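Local coordinates for C381 turret protein (PDB 4IND) that forms part of the turrets of the Sulfolobus turreted icosahedral virus, each chain folding into three jelly rolls in a five-chain assembly, at residues N33-G38 with I71-Q76; A67-D72 with L141-E146; L211-I216 with V251-G256. One frame throughout, in Å; residues are numbered along the deposited sequence.

Interaction 1: residues N33-G38 with I71-Q76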
ATOM      1  N   ASN A  33      29.559 -26.562  -5.447  1.00 24.69           N
ATOM      2  CA  ASN A  33      29.403 -26.782  -6.892  1.00 26.48           C
ATOM      3  C   ASN A  33      28.616 -25.595  -7.471  1.00 27.12           C
ATOM      4  O   ASN A  33      27.831 -25.746  -8.410  1.00 29.24           O
ATOM      5  CB  ASN A  33      28.667 -28.092  -7.155  1.00 36.13           C
ATOM      6  CG  ASN A  33      28.643 -28.483  -8.639  1.00 73.93           C
ATOM      7  OD1 ASN A  33      29.417 -27.974  -9.461  1.00 85.05           O
ATOM      8  ND2 ASN A  33      27.752 -29.411  -8.982  1.00 84.88           N
ATOM      9  N   SER A  34      28.824 -24.418  -6.903  1.00 26.62           N
ATOM     10  CA  SER A  34      28.122 -23.243  -7.425  1.00 22.78           C
ATOM     11  C   SER A  34      28.832 -21.949  -7.123  1.00 25.98           C
ATOM     12  O   SER A  34      29.149 -21.187  -8.038  1.00 28.65           O
ATOM     13  CB  SER A  34      26.685 -23.196  -6.887  1.00 27.83           C
ATOM     14  OG  SER A  34      26.685 -23.269  -5.477  1.00 30.70           O
ATOM     15  N   ILE A  35      29.086 -21.688  -5.843  1.00 19.06           N
ATOM     16  CA  ILE A  35      29.583 -20.370  -5.446  1.00 23.21           C
ATOM     17  C   ILE A  35      30.843 -20.355  -4.565  1.00 20.40           C
ATOM     18  O   ILE A  35      31.389 -19.299  -4.286  1.00 24.31           O
ATOM     19  CB  ILE A  35      28.479 -19.537  -4.777  1.00 28.73           C
ATOM     20  CG1 ILE A  35      28.025 -20.162  -3.458  1.00 22.11           C
ATOM     21  CG2 ILE A  35      27.291 -19.369  -5.727  1.00 28.34           C
ATOM     22  CD1 ILE A  35      26.983 -19.306  -2.695  1.00 22.08           C
ATOM     23  N   PHE A  36      31.310 -21.526  -4.151  1.00 25.42           N
ATOM     24  CA  PHE A  36      32.502 -21.593  -3.308  1.00 24.37           C
ATOM     25  C   PHE A  36      33.760 -21.896  -4.120  1.00 24.21           C
ATOM     26  O   PHE A  36      33.766 -22.820  -4.934  1.00 28.70           O
ATOM     27  CB  PHE A  36      32.311 -22.613  -2.165  1.00 19.45           C
ATOM     28  CG  PHE A  36      33.470 -22.668  -1.196  1.00 26.66           C
ATOM     29  CD1 PHE A  36      33.610 -21.706  -0.205  1.00 28.88           C
ATOM     30  CD2 PHE A  36      34.400 -23.691  -1.272  1.00 29.34           C
ATOM     31  CE1 PHE A  36      34.668 -21.755   0.691  1.00 27.61           C
ATOM     32  CE2 PHE A  36      35.468 -23.762  -0.386  1.00 32.24           C
ATOM     33  CZ  PHE A  36      35.602 -22.795   0.607  1.00 33.60           C
ATOM     34  N   VAL A  37      34.815 -21.114  -3.893  1.00 27.94           N
ATOM     35  CA  VAL A  37      36.072 -21.252  -4.607  1.00 30.10           C
ATOM     36  C   VAL A  37      37.122 -21.672  -3.597  1.00 33.87           C
ATOM     37  O   VAL A  37      37.313 -21.008  -2.580  1.00 31.24           O
ATOM     38  CB  VAL A  37      36.494 -19.914  -5.274  1.00 33.41           C
ATOM     39  CG1 VAL A  37      37.778 -20.084  -6.087  1.00 32.62           C
ATOM     40  CG2 VAL A  37      35.355 -19.360  -6.133  1.00 23.99           C
ATOM     41  N   GLY A  38      37.807 -22.779  -3.882  1.00 28.29           N
ATOM     42  CA  GLY A  38      38.871 -23.267  -3.017  1.00 34.18           C
ATOM     43  C   GLY A  38      38.533 -24.613  -2.400  1.00 34.52           C
ATOM     44  O   GLY A  38      37.546 -25.233  -2.747  1.00 38.26           O
ATOM     45  N   ILE A  71      29.291 -15.080  -6.640  1.00 20.80           N
ATOM     46  CA  ILE A  71      27.958 -15.338  -7.175  1.00 25.30           C
ATOM     47  C   ILE A  71      27.643 -14.480  -8.396  1.00 29.62           C
ATOM     48  O   ILE A  71      27.363 -13.295  -8.259  1.00 26.73           O
ATOM     49  CB  ILE A  71      26.874 -15.079  -6.103  1.00 28.85           C
ATOM     50  CG1 ILE A  71      27.269 -15.743  -4.780  1.00 28.99           C
ATOM     51  CG2 ILE A  71      25.521 -15.608  -6.567  1.00 25.55           C
ATOM     52  CD1 ILE A  71      26.346 -15.382  -3.585  1.00 23.68           C
ATOM     53  N   ASP A  72      27.670 -15.067  -9.591  1.00 26.20           N
ATOM     54  CA  ASP A  72      27.260 -14.297 -10.767  1.00 23.96           C
ATOM     55  C   ASP A  72      25.918 -14.776 -11.324  1.00 28.70           C
ATOM     56  O   ASP A  72      25.462 -14.307 -12.363  1.00 27.92           O
ATOM     57  CB  ASP A  72      28.343 -14.272 -11.849  1.00 22.68           C
ATOM     58  CG  ASP A  72      28.354 -15.531 -12.695  1.00 34.15           C
ATOM     59  OD1 ASP A  72      28.717 -15.468 -13.898  1.00 35.79           O
ATOM     60  OD2 ASP A  72      27.982 -16.597 -12.154  1.00 35.16           O
ATOM     61  N   ASP A  73      25.277 -15.694 -10.605  1.00 30.54           N
ATOM     62  CA  ASP A  73      24.026 -16.296 -11.059  1.00 24.99           C
ATOM     63  C   ASP A  73      22.898 -15.281 -11.107  1.00 30.87           C
ATOM     64  O   ASP A  73      22.937 -14.279 -10.406  1.00 27.66           O
ATOM     65  CB  ASP A  73      23.626 -17.418 -10.092  1.00 28.54           C
ATOM     66  CG  ASP A  73      24.643 -18.525 -10.036  1.00 37.24           C
ATOM     67  OD1 ASP A  73      25.770 -18.289  -9.515  1.00 35.89           O
ATOM     68  OD2 ASP A  73      24.302 -19.636 -10.492  1.00 33.06           O
ATOM     69  N   GLU A  74      21.893 -15.556 -11.934  1.00 30.18           N
ATOM     70  CA  GLU A  74      20.767 -14.644 -12.106  1.00 34.34           C
ATOM     71  C   GLU A  74      19.778 -14.687 -10.935  1.00 30.65           C
ATOM     72  O   GLU A  74      18.622 -15.071 -11.121  1.00 33.43           O
ATOM     73  CB  GLU A  74      19.993 -14.969 -13.388  1.00 33.54           C
ATOM     74  CG  GLU A  74      20.834 -15.050 -14.631  1.00 40.42           C
ATOM     75  CD  GLU A  74      21.613 -13.782 -14.895  1.00 48.49           C
ATOM     76  OE1 GLU A  74      22.581 -13.852 -15.680  1.00 54.85           O
ATOM     77  OE2 GLU A  74      21.261 -12.721 -14.323  1.00 46.08           O
ATOM     78  N   LEU A  75      20.231 -14.320  -9.746  1.00 26.68           N
ATOM     79  CA  LEU A  75      19.338 -14.132  -8.601  1.00 32.48           C
ATOM     80  C   LEU A  75      18.243 -13.158  -8.983  1.00 30.72           C
ATOM     81  O   LEU A  75      18.405 -12.334  -9.896  1.00 30.30           O
ATOM     82  CB  LEU A  75      20.084 -13.543  -7.406  1.00 24.41           C
ATOM     83  CG  LEU A  75      21.325 -14.293  -6.956  1.00 28.83           C
ATOM     84  CD1 LEU A  75      21.845 -13.632  -5.698  1.00 25.15           C
ATOM     85  CD2 LEU A  75      20.964 -15.719  -6.703  1.00 26.05           C
ATOM     86  N   GLN A  76      17.119 -13.243  -8.284  1.00 29.89           N
ATOM     87  CA  GLN A  76      16.073 -12.237  -8.441  1.00 25.85           C
ATOM     88  C   GLN A  76      16.710 -10.876  -8.200  1.00 30.86           C
ATOM     89  O   GLN A  76      17.490 -10.703  -7.257  1.00 26.95           O
ATOM     90  CB  GLN A  76      14.960 -12.489  -7.431  1.00 28.07           C
ATOM     91  CG  GLN A  76      13.789 -11.518  -7.586  1.00 44.38           C
ATOM     92  CD  GLN A  76      12.624 -11.876  -6.690  1.00 54.18           C
ATOM     93  OE1 GLN A  76      12.595 -11.506  -5.516  1.00 56.86           O
ATOM     94  NE2 GLN A  76      11.657 -12.606  -7.237  1.00 54.85           N
TER
HETATM   95  O   HOH W   1      27.551 -20.225 -10.079  1.00 32.84           O
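Ile35 and Ile71 run alongside each other with their ends heading in one direction, and their branches make the tight part of this contact. The methyl CG2 of Ile35 presses on CG1 of Ile71 at 3.7 Å, and further along the terminal methyls Ile35 CD1 and Ile71 CD1 meet at 4.1 Å. Ile35 takes the less common torsion for isoleucine, with CG1 between its backbone N and carbonyl carbon (chi1 65°); this turns CG2 to the flank that Ile71 occupies.

The looser side is polar and holds one bridging water. Ile35 CG2 comes only to 4.2 Å from OD1 of Asp73, and the water bridges Ser34 O (2.8 Å) and Asp73 OD1 (2.7 Å). The other carboxylate oxygen, OD2, makes a salt bridge to Lys21 of a second subunit.

Beyond the pair, the backbone of Ile35 bonds to Ile70, which continues the pairing of strand 36-37 with strand 67-71, the middle strand of its sheet, just past the start of 36-37. No direct hydrogen bond joins the two segments, so their adhesion is apolar packing plus one bridging water, while the Asp73 carboxylate also probably helps hold the neighbouring subunit, through Lys21.

Interaction 2: residues A67-D72 with L141-E146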
ATOM      1  N   ALA A  67      39.946 -18.736   0.552  1.00 31.35           N
ATOM      2  CA  ALA A  67      38.827 -19.202  -0.269  1.00 28.25           C
ATOM      3  C   ALA A  67      38.014 -17.977  -0.685  1.00 27.81           C
ATOM      4  O   ALA A  67      38.245 -16.872  -0.185  1.00 29.59           O
ATOM      5  CB  ALA A  67      37.969 -20.173   0.511  1.00 25.41           C
ATOM      6  N   SER A  68      37.063 -18.166  -1.600  1.00 22.14           N
ATOM      7  CA  SER A  68      36.198 -17.085  -2.030  1.00 25.69           C
ATOM      8  C   SER A  68      34.777 -17.575  -2.181  1.00 27.37           C
ATOM      9  O   SER A  68      34.540 -18.742  -2.477  1.00 29.22           O
ATOM     10  CB  SER A  68      36.654 -16.526  -3.381  1.00 29.93           C
ATOM     11  OG  SER A  68      38.000 -16.116  -3.345  1.00 36.50           O
ATOM     12  N   ILE A  69      33.829 -16.674  -1.980  1.00 22.50           N
ATOM     13  CA  ILE A  69      32.474 -16.917  -2.422  1.00 21.49           C
ATOM     14  C   ILE A  69      32.239 -15.955  -3.578  1.00 28.22           C
ATOM     15  O   ILE A  69      32.541 -14.772  -3.481  1.00 26.79           O
ATOM     16  CB  ILE A  69      31.471 -16.672  -1.301  1.00 25.44           C
ATOM     17  CG1 ILE A  69      31.672 -17.719  -0.199  1.00 23.79           C
ATOM     18  CG2 ILE A  69      30.026 -16.760  -1.845  1.00 18.49           C
ATOM     19  CD1 ILE A  69      30.918 -17.420   1.083  1.00 29.39           C
ATOM     20  N   ILE A  70      31.741 -16.482  -4.689  1.00 22.12           N
ATOM     21  CA  ILE A  70      31.532 -15.695  -5.889  1.00 24.20           C
ATOM     22  C   ILE A  70      30.171 -16.065  -6.486  1.00 25.08           C
ATOM     23  O   ILE A  70      29.925 -17.238  -6.807  1.00 24.58           O
ATOM     24  CB  ILE A  70      32.640 -15.975  -6.939  1.00 23.45           C
ATOM     25  CG1 ILE A  70      34.032 -15.629  -6.381  1.00 32.16           C
ATOM     26  CG2 ILE A  70      32.395 -15.160  -8.193  1.00 26.70           C
ATOM     27  CD1 ILE A  70      35.161 -15.819  -7.422  1.00 28.88           C
ATOM     28  N   ILE A  71      29.291 -15.080  -6.640  1.00 20.80           N
ATOM     29  CA  ILE A  71      27.958 -15.338  -7.175  1.00 25.30           C
ATOM     30  C   ILE A  71      27.643 -14.480  -8.396  1.00 29.62           C
ATOM     31  O   ILE A  71      27.363 -13.295  -8.259  1.00 26.73           O
ATOM     32  CB  ILE A  71      26.874 -15.079  -6.103  1.00 28.85           C
ATOM     33  CG1 ILE A  71      27.269 -15.743  -4.780  1.00 28.99           C
ATOM     34  CG2 ILE A  71      25.521 -15.608  -6.567  1.00 25.55           C
ATOM     35  CD1 ILE A  71      26.346 -15.382  -3.585  1.00 23.68           C
ATOM     36  N   ASP A  72      27.670 -15.067  -9.591  1.00 26.20           N
ATOM     37  CA  ASP A  72      27.260 -14.297 -10.767  1.00 23.96           C
ATOM     38  C   ASP A  72      25.918 -14.776 -11.324  1.00 28.70           C
ATOM     39  O   ASP A  72      25.462 -14.307 -12.363  1.00 27.92           O
ATOM     40  CB  ASP A  72      28.343 -14.272 -11.849  1.00 22.68           C
ATOM     41  CG  ASP A  72      28.354 -15.531 -12.695  1.00 34.15           C
ATOM     42  OD1 ASP A  72      28.717 -15.468 -13.898  1.00 35.79           O
ATOM     43  OD2 ASP A  72      27.982 -16.597 -12.154  1.00 35.16           O
ATOM     44  N   LEU A 141      29.458 -21.568   8.548  1.00 27.40           N
ATOM     45  CA  LEU A 141      28.322 -22.325   9.088  1.00 24.27           C
ATOM     46  C   LEU A 141      27.016 -22.116   8.313  1.00 21.67           C
ATOM     47  O   LEU A 141      26.247 -23.071   8.114  1.00 26.18           O
ATOM     48  CB  LEU A 141      28.082 -22.005  10.570  1.00 25.99           C
ATOM     49  CG  LEU A 141      29.233 -22.029  11.576  1.00 39.14           C
ATOM     50  CD1 LEU A 141      28.700 -22.214  12.999  1.00 44.63           C
ATOM     51  CD2 LEU A 141      30.243 -23.083  11.252  1.00 40.01           C
ATOM     52  N   GLU A 142      26.753 -20.874   7.917  1.00 24.59           N
ATOM     53  CA  GLU A 142      25.512 -20.540   7.201  1.00 25.04           C
ATOM     54  C   GLU A 142      25.785 -19.415   6.233  1.00 28.10           C
ATOM     55  O   GLU A 142      26.657 -18.603   6.459  1.00 25.46           O
ATOM     56  CB  GLU A 142      24.386 -20.116   8.149  1.00 21.35           C
ATOM     57  CG  GLU A 142      23.912 -21.168   9.142  1.00 29.51           C
ATOM     58  CD  GLU A 142      22.910 -20.597  10.172  1.00 34.91           C
ATOM     59  OE1 GLU A 142      23.175 -20.733  11.389  1.00 40.57           O
ATOM     60  OE2 GLU A 142      21.852 -20.047   9.773  1.00 36.60           O
ATOM     61  N   PHE A 143      25.026 -19.371   5.147  1.00 26.65           N
ATOM     62  CA  PHE A 143      25.137 -18.282   4.192  1.00 26.50           C
ATOM     63  C   PHE A 143      23.720 -17.929   3.798  1.00 21.83           C
ATOM     64  O   PHE A 143      22.978 -18.795   3.322  1.00 27.68           O
ATOM     65  CB  PHE A 143      25.938 -18.703   2.963  1.00 18.75           C
ATOM     66  CG  PHE A 143      26.176 -17.578   1.971  1.00 21.19           C
ATOM     67  CD1 PHE A 143      27.244 -16.708   2.121  1.00 21.59           C
ATOM     68  CD2 PHE A 143      25.300 -17.396   0.899  1.00 25.74           C
ATOM     69  CE1 PHE A 143      27.456 -15.677   1.209  1.00 23.33           C
ATOM     70  CE2 PHE A 143      25.494 -16.381  -0.020  1.00 21.44           C
ATOM     71  CZ  PHE A 143      26.577 -15.523   0.122  1.00 23.06           C
ATOM     72  N   SER A 144      23.360 -16.660   3.998  1.00 21.75           N
ATOM     73  CA  SER A 144      21.988 -16.169   3.828  1.00 26.12           C
ATOM     74  C   SER A 144      21.941 -14.956   2.898  1.00 27.21           C
ATOM     75  O   SER A 144      22.680 -13.992   3.065  1.00 26.55           O
ATOM     76  CB  SER A 144      21.366 -15.814   5.188  1.00 27.56           C
ATOM     77  OG  SER A 144      20.149 -15.070   5.032  1.00 32.01           O
ATOM     78  N   LEU A 145      21.042 -15.013   1.925  1.00 20.50           N
ATOM     79  CA  LEU A 145      20.781 -13.908   0.998  1.00 26.32           C
ATOM     80  C   LEU A 145      19.340 -13.512   1.188  1.00 28.95           C
ATOM     81  O   LEU A 145      18.449 -14.318   0.930  1.00 27.74           O
ATOM     82  CB  LEU A 145      20.913 -14.409  -0.452  1.00 31.08           C
ATOM     83  CG  LEU A 145      22.279 -14.560  -1.091  1.00 32.14           C
ATOM     84  CD1 LEU A 145      22.240 -15.544  -2.282  1.00 31.11           C
ATOM     85  CD2 LEU A 145      22.726 -13.201  -1.568  1.00 31.56           C
ATOM     86  N   GLU A 146      19.073 -12.293   1.643  1.00 22.50           N
ATOM     87  CA  GLU A 146      17.670 -11.881   1.781  1.00 26.02           C
ATOM     88  C   GLU A 146      17.513 -10.464   1.260  1.00 24.60           C
ATOM     89  O   GLU A 146      18.385  -9.630   1.452  1.00 26.36           O
ATOM     90  CB  GLU A 146      17.183 -11.996   3.246  1.00 40.16           C
ATOM     91  CG  GLU A 146      17.685 -10.883   4.159  1.00 58.24           C
ATOM     92  CD  GLU A 146      16.736 -10.573   5.336  1.00 71.62           C
ATOM     93  OE1 GLU A 146      16.397 -11.499   6.118  1.00 65.15           O
ATOM     94  OE2 GLU A 146      16.358  -9.385   5.493  1.00 79.53           O
TER
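The ring of Phe143 is the bump of this contact, and one side of it leans obliquely against the shallow hollow formed by the Ile69 and Ile71 methyls on the strand across from it. Both isoleucines point toward the ring from residues two apart on strand 67-71. Three of their methyls lie on one side of the ring plane, those of Ile69 by CD1 and CE1, that of Ile71 by CZ and CE2. CD1 of Ile69 lies 3.9 Å from CE1 of Phe143, and CG2 of the same isoleucine comes to 4.1 Å from CE1, so both branches of Ile69 bear on the ring as it passes alongside. Ile71 reaches in from its own strand to meet the ring and puts CD1 3.7 Å from CZ of Phe143, at the far end of the ring.

Phe143 reaches this far because its CG is anti to the backbone N (chi1 -176°), which sends the ring out across the gap. Beyond it a second, shallower bump appears: CD1 of Leu145 touches Ile71 CD1 at 4.3 Å, so the Ile71 methyl nestles in the notch formed by the ring and the Leu145 methyl.

The strands run roughly alongside, 25° apart, with axes 11.8 Å from each other at closest approach. They belong to two different sheets, 67-71 with its neighbours 36-37 and 130-134, and 138-147 with 78-88. Ile82 and Ile84 of the latter strand also pack on Phe143. This is the interior of a beta sandwich, as in a jelly roll, the two sheets packed against each other here through side chains alone. With no polar atom taking part, this contact rests on dispersion and the hydrophobic effect, and the spacing of the strands is consistent with the reach of a phenyl ring meeting isoleucine methyls.

Interaction 3: residues L211-I216 with V251-G256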
ATOM      1  N   LEU A 211      29.205  14.048   6.044  1.00 35.57           N
ATOM      2  CA  LEU A 211      29.066  13.546   7.397  1.00 38.74           C
ATOM      3  C   LEU A 211      30.185  14.179   8.199  1.00 38.08           C
ATOM      4  O   LEU A 211      31.351  13.823   8.045  1.00 39.50           O
ATOM      5  CB  LEU A 211      29.187  12.024   7.410  1.00 30.30           C
ATOM      6  CG  LEU A 211      28.205  11.302   6.495  1.00 40.96           C
ATOM      7  CD1 LEU A 211      28.508   9.822   6.432  1.00 38.93           C
ATOM      8  CD2 LEU A 211      26.772  11.531   6.945  1.00 39.35           C
ATOM      9  N   VAL A 212      29.829  15.143   9.042  1.00 30.36           N
ATOM     10  CA  VAL A 212      30.821  16.005   9.687  1.00 38.47           C
ATOM     11  C   VAL A 212      30.766  15.944  11.220  1.00 42.82           C
ATOM     12  O   VAL A 212      29.693  15.892  11.812  1.00 39.40           O
ATOM     13  CB  VAL A 212      30.640  17.467   9.237  1.00 43.64           C
ATOM     14  CG1 VAL A 212      31.615  18.391   9.964  1.00 37.46           C
ATOM     15  CG2 VAL A 212      30.800  17.578   7.726  1.00 45.18           C
ATOM     16  N   ILE A 213      31.937  15.948  11.851  1.00 41.25           N
ATOM     17  CA  ILE A 213      32.037  15.979  13.298  1.00 40.62           C
ATOM     18  C   ILE A 213      32.618  17.323  13.729  1.00 46.45           C
ATOM     19  O   ILE A 213      33.699  17.705  13.273  1.00 50.99           O
ATOM     20  CB  ILE A 213      32.943  14.839  13.822  1.00 38.86           C
ATOM     21  CG1 ILE A 213      32.367  13.481  13.442  1.00 40.33           C
ATOM     22  CG2 ILE A 213      33.114  14.962  15.347  1.00 41.70           C
ATOM     23  CD1 ILE A 213      33.319  12.304  13.647  1.00 39.26           C
ATOM     24  N   SER A 214      31.906  18.037  14.604  1.00 48.62           N
ATOM     25  CA  SER A 214      32.325  19.372  15.031  1.00 51.46           C
ATOM     26  C   SER A 214      33.789  19.459  15.428  1.00 50.19           C
ATOM     27  O   SER A 214      34.526  20.322  14.943  1.00 51.31           O
ATOM     28  CB  SER A 214      31.467  19.875  16.199  1.00 49.16           C
ATOM     29  OG  SER A 214      30.118  19.992  15.802  1.00 58.68           O
ATOM     30  N   SER A 215      34.201  18.587  16.336  1.00 45.39           N
ATOM     31  CA  SER A 215      35.597  18.553  16.743  1.00 53.24           C
ATOM     32  C   SER A 215      36.025  17.177  17.219  1.00 56.48           C
ATOM     33  O   SER A 215      35.259  16.451  17.860  1.00 55.11           O
ATOM     34  CB  SER A 215      35.872  19.590  17.824  1.00 68.39           C
ATOM     35  OG  SER A 215      35.124  19.298  18.988  1.00 68.18           O
ATOM     36  N   ILE A 216      37.258  16.832  16.872  1.00 57.31           N
ATOM     37  CA  ILE A 216      37.891  15.610  17.324  1.00 54.73           C
ATOM     38  C   ILE A 216      39.153  16.062  18.035  1.00 54.76           C
ATOM     39  O   ILE A 216      40.121  16.494  17.397  1.00 57.80           O
ATOM     40  CB  ILE A 216      38.224  14.670  16.147  1.00 49.72           C
ATOM     41  CG1 ILE A 216      36.934  14.162  15.491  1.00 44.30           C
ATOM     42  CG2 ILE A 216      39.063  13.509  16.616  1.00 55.39           C
ATOM     43  CD1 ILE A 216      37.158  13.253  14.313  1.00 46.93           C
ATOM     44  N   VAL A 251      43.418   8.268  12.263  1.00 50.40           N
ATOM     45  CA  VAL A 251      42.190   8.310  13.040  1.00 41.91           C
ATOM     46  C   VAL A 251      41.266   7.165  12.656  1.00 40.75           C
ATOM     47  O   VAL A 251      40.306   7.359  11.912  1.00 44.34           O
ATOM     48  CB  VAL A 251      41.438   9.630  12.831  1.00 42.64           C
ATOM     49  CG1 VAL A 251      40.258   9.702  13.777  1.00 40.83           C
ATOM     50  CG2 VAL A 251      42.370  10.814  13.037  1.00 45.32           C
ATOM     51  N   PRO A 252      41.543   5.960  13.174  1.00 35.22           N
ATOM     52  CA  PRO A 252      40.675   4.825  12.809  1.00 36.21           C
ATOM     53  C   PRO A 252      39.261   4.980  13.369  1.00 42.79           C
ATOM     54  O   PRO A 252      39.091   5.441  14.512  1.00 35.01           O
ATOM     55  CB  PRO A 252      41.371   3.623  13.453  1.00 40.10           C
ATOM     56  CG  PRO A 252      42.286   4.200  14.487  1.00 40.81           C
ATOM     57  CD  PRO A 252      42.710   5.547  13.968  1.00 38.79           C
ATOM     58  N   PHE A 253      38.267   4.627  12.561  1.00 32.83           N
ATOM     59  CA  PHE A 253      36.871   4.588  12.977  1.00 30.79           C
ATOM     60  C   PHE A 253      36.371   3.154  12.946  1.00 35.38           C
ATOM     61  O   PHE A 253      36.852   2.315  12.158  1.00 34.96           O
ATOM     62  CB  PHE A 253      35.980   5.420  12.020  1.00 27.03           C
ATOM     63  CG  PHE A 253      35.932   6.899  12.340  1.00 27.60           C
ATOM     64  CD1 PHE A 253      34.763   7.477  12.823  1.00 30.60           C
ATOM     65  CD2 PHE A 253      37.027   7.711  12.115  1.00 34.95           C
ATOM     66  CE1 PHE A 253      34.702   8.847  13.097  1.00 32.57           C
ATOM     67  CE2 PHE A 253      36.974   9.076  12.393  1.00 37.21           C
ATOM     68  CZ  PHE A 253      35.808   9.639  12.884  1.00 31.75           C
ATOM     69  N   THR A 254      35.395   2.873  13.800  1.00 34.27           N
ATOM     70  CA  THR A 254      34.583   1.668  13.680  1.00 33.69           C
ATOM     71  C   THR A 254      33.146   2.150  13.626  1.00 30.38           C
ATOM     72  O   THR A 254      32.762   3.017  14.398  1.00 33.90           O
ATOM     73  CB  THR A 254      34.756   0.750  14.883  1.00 37.17           C
ATOM     74  OG1 THR A 254      36.141   0.444  15.052  1.00 41.16           O
ATOM     75  CG2 THR A 254      33.984  -0.550  14.670  1.00 34.77           C
ATOM     76  N   PHE A 255      32.346   1.632  12.695  1.00 26.01           N
ATOM     77  CA  PHE A 255      30.993   2.147  12.567  1.00 22.36           C
ATOM     78  C   PHE A 255      30.004   1.066  12.148  1.00 30.66           C
ATOM     79  O   PHE A 255      30.389  -0.005  11.658  1.00 28.54           O
ATOM     80  CB  PHE A 255      30.960   3.351  11.612  1.00 26.56           C
ATOM     81  CG  PHE A 255      31.261   2.997  10.172  1.00 34.35           C
ATOM     82  CD1 PHE A 255      30.236   2.749   9.273  1.00 25.20           C
ATOM     83  CD2 PHE A 255      32.574   2.928   9.725  1.00 28.06           C
ATOM     84  CE1 PHE A 255      30.520   2.425   7.938  1.00 30.68           C
ATOM     85  CE2 PHE A 255      32.872   2.609   8.407  1.00 29.19           C
ATOM     86  CZ  PHE A 255      31.840   2.349   7.509  1.00 27.83           C
ATOM     87  N   GLY A 256      28.730   1.362  12.353  1.00 28.17           N
ATOM     88  CA  GLY A 256      27.648   0.488  11.973  1.00 28.34           C
ATOM     89  C   GLY A 256      26.877   1.171  10.864  1.00 28.10           C
ATOM     90  O   GLY A 256      27.206   2.294  10.475  1.00 28.30           O
TER
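Phe253 pushes the far end of its ring, at CZ and CE1, against the terminal methyl of Ile213, whose CD1 lies 3.7 Å from Phe253 CZ. The methyl sits at the edge of the ring, in its plane, so this is an edge contact and no stack. Ile216 adds a second methyl at the same edge: its CD1 comes to 4.1 Å from Phe253 CZ, near the plane again. Both isoleucines come to meet the ring from their own side of the sandwich, and the CZ edge of the ring thus faces a pair of methyls.

The pair comes together because the chain bends sharply at Ser214. Ile213 lies before the bend and Ile216 after it, yet both point toward strand 253-262. Each has CG1 trans to the carbonyl carbon (chi1 -61° in Ile213, much the same in Ile216), and in each an extended chi2 carries CD1 outward to the ring.

The aromatic ring has company: Phe199 and Tyr245 meet it with planes inclined at about 45° and 50°, and Thr163 touches it too. Tyr184 packs on Ile213, and Phe194 and Phe197 pack on Ile216. The contact is apolar and buried, joining strand 253-262 of one sheet to strands 208-213 and 215-216 of the other, which both pair with strand 194-203. Such filling between two antiparallel sheets is what the core of a jelly-roll sandwich looks like, here in the second galactose-binding-like domain of the turret protein.

Interactions 1 and 2 sit together in the first galactose-binding-like domain, their centres 8 Å apart. They share Ile71 and Asp72, and strands 36-37 and 67-71 are neighbours in one sheet, joined by backbone bonds such as Val37 N to Ser68 O. Ile71 therefore packs on Ile35, beside it next to the neighbouring strand, and across the sandwich onto strand 138-147. Interaction 3 follows later in the chain, in the second such domain, about 36 Å from interaction 1 and 31 Å from interaction 2 between centres. Each domain thus has its own core; interactions 1 and 2 both border a second subunit, and interaction 2 a third as well.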